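Side-chain contact in alpha-fucosidase (Bifidobacterium bifidum, PDB 2EAB), which probably releases alpha-1,2-linked L-fucose from glycans by hydrolysis, the chain being the catalytic domain of a larger, probably membrane-attached glycosidase: residues A[61-66]-A[165-170]. Residues are numbered along the deposited sequence; the frame is centred on the assembly and turned at random.
Sequences GTVWGE and GKADVT
V63 and A167 face each other across the gap between two stacked antiparallel sheets, their CA atoms 7.3 Å apart, and the chains draw closer toward G65 and V169, where the CA atoms come within 6.0 Å. This is the interior of the N-terminal beta-sandwich: 61-66 runs off the end of strand 59-63 into the turn before strand 69-76, while 165-170 opens strand 166-173 of the opposing sheet. The two methyls of V63 reach different partners: CG1, anti to the backbone N (chi1 -179°), approaches CG2 of V169 at 4.2 Å, whereas CG2 meets the CB of A167 at 3.8 Å. The side chains of V63 and V169 point in opposite directions and slide past one another, giving an apolar layer to which Y182 and L160 add from the neighbouring strands 176-185 and 156-161.

Beyond the end of strand 59-63 the chain turns through G65, whose positive phi of 73° is easily adopted by glycine. The carbonyl oxygen of G65 is hydrogen-bonded to the hydroxyl of Y156, which ties the turn to strand 156-161 of the opposing sheet, beside V169. The side chain of D168, which leaves the strand away from 61-66, is met by K166 from its own strand in a salt bridge, NZ to OD1 2.7 Å, and the same ammonium also pairs with E181 and D11. On the side toward 61-66, CG2 of V169, anti to its own carbonyl carbon, lies 3.8 Å from the CA of G65.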
loop_
_atom_site.group_PDB
_atom_site.type_symbol
_atom_site.label_atom_id
_atom_site.label_comp_id
_atom_site.label_asym_id
_atom_site.label_seq_id
_atom_site.Cartn_x
_atom_site.Cartn_y
_atom_site.Cartn_z
ATOM N N GLY A 61 -11.225 -2.786 13.979
ATOM C CA GLY A 61 -11.718 -1.866 14.984
ATOM C C GLY A 61 -10.760 -0.715 15.180
ATOM O O GLY A 61 -9.563 -0.832 14.901
ATOM N N THR A 62 -11.297 0.404 15.649
ATOM C CA THR A 62 -10.501 1.532 16.106
ATOM C C THR A 62 -11.016 1.926 17.487
ATOM O O THR A 62 -12.173 2.333 17.641
ATOM C CB THR A 62 -10.511 2.725 15.115
ATOM O OG1 THR A 62 -11.717 2.712 14.338
ATOM C CG2 THR A 62 -9.302 2.660 14.174
ATOM N N VAL A 63 -10.149 1.761 18.483
ATOM C CA VAL A 63 -10.523 1.838 19.894
ATOM C C VAL A 63 -10.381 3.255 20.427
ATOM O O VAL A 63 -9.332 3.884 20.273
ATOM C CB VAL A 63 -9.645 0.889 20.742
ATOM C CG1 VAL A 63 -10.035 0.946 22.218
ATOM C CG2 VAL A 63 -9.753 -0.527 20.217
ATOM N N TRP A 64 -11.440 3.743 21.070
ATOM C CA TRP A 64 -11.420 5.072 21.673
ATOM C C TRP A 64 -10.905 5.048 23.121
ATOM O O TRP A 64 -10.187 5.948 23.543
ATOM C CB TRP A 64 -12.811 5.711 21.605
ATOM C CG TRP A 64 -13.310 6.003 20.206
ATOM C CD1 TRP A 64 -13.630 5.091 19.233
ATOM C CD2 TRP A 64 -13.566 7.295 19.639
ATOM N NE1 TRP A 64 -14.056 5.737 18.098
ATOM C CE2 TRP A 64 -14.029 7.088 18.317
ATOM C CE3 TRP A 64 -13.441 8.607 20.114
ATOM C CZ2 TRP A 64 -14.375 8.142 17.472
ATOM C CZ3 TRP A 64 -13.784 9.658 19.269
ATOM C CH2 TRP A 64 -14.243 9.417 17.961
ATOM N N GLY A 65 -11.271 4.010 23.867
ATOM C CA GLY A 65 -10.853 3.880 25.263
ATOM C C GLY A 65 -11.557 4.841 26.203
ATOM O O GLY A 65 -10.973 5.288 27.195
ATOM N N GLU A 66 -12.809 5.169 25.894
ATOM C CA GLU A 66 -13.589 6.056 26.756
ATOM C C GLU A 66 -13.942 5.364 28.063
ATOM O O GLU A 66 -14.125 4.153 28.103
ATOM C CB GLU A 66 -14.846 6.554 26.042
ATOM C CG GLU A 66 -14.565 7.282 24.725
ATOM C CD GLU A 66 -13.644 8.477 24.888
ATOM O OE1 GLU A 66 -13.815 9.233 25.870
ATOM O OE2 GLU A 66 -12.745 8.661 24.037
ATOM N N GLY A 165 -0.496 -7.653 18.738
ATOM C CA GLY A 165 -1.652 -7.347 17.902
ATOM C C GLY A 165 -2.943 -7.188 18.681
ATOM O O GLY A 165 -3.967 -7.768 18.323
ATOM N N LYS A 166 -2.898 -6.396 19.745
ATOM C CA LYS A 166 -4.092 -6.142 20.538
ATOM C C LYS A 166 -4.065 -4.752 21.154
ATOM O O LYS A 166 -2.996 -4.171 21.364
ATOM C CB LYS A 166 -4.270 -7.219 21.616
ATOM C CG LYS A 166 -3.219 -7.205 22.719
ATOM C CD LYS A 166 -3.202 -8.528 23.475
ATOM C CE LYS A 166 -2.460 -8.414 24.796
ATOM N NZ LYS A 166 -3.311 -7.780 25.847
ATOM N N ALA A 167 -5.257 -4.224 21.413
ATOM C CA ALA A 167 -5.425 -2.937 22.073
ATOM C C ALA A 167 -5.914 -3.165 23.497
ATOM O O ALA A 167 -6.725 -4.058 23.745
ATOM C CB ALA A 167 -6.411 -2.067 21.305
ATOM N N ASP A 168 -5.410 -2.355 24.423
ATOM C CA ASP A 168 -5.735 -2.495 25.838
ATOM C C ASP A 168 -6.233 -1.175 26.418
ATOM O O ASP A 168 -5.830 -0.100 25.970
ATOM C CB ASP A 168 -4.507 -2.968 26.624
ATOM C CG ASP A 168 -3.811 -4.161 25.979
ATOM O OD1 ASP A 168 -4.381 -5.267 25.983
ATOM O OD2 ASP A 168 -2.678 -3.997 25.481
ATOM N N VAL A 169 -7.120 -1.274 27.407
ATOM C CA VAL A 169 -7.550 -0.120 28.203
ATOM C C VAL A 169 -7.612 -0.546 29.665
ATOM O O VAL A 169 -8.064 -1.648 29.976
ATOM C CB VAL A 169 -8.946 0.430 27.776
ATOM C CG1 VAL A 169 -9.301 1.692 28.567
ATOM C CG2 VAL A 169 -9.013 0.715 26.273
ATOM N N THR A 170 -7.133 0.322 30.549
ATOM C CA THR A 170 -7.245 0.099 31.989
ATOM C C THR A 170 -7.441 1.421 32.721
ATOM O O THR A 170 -6.927 2.453 32.301
ATOM C CB THR A 170 -6.035 -0.696 32.561
ATOM O OG1 THR A 170 -6.281 -1.019 33.935
ATOM C CG2 THR A 170 -4.726 0.093 32.449
#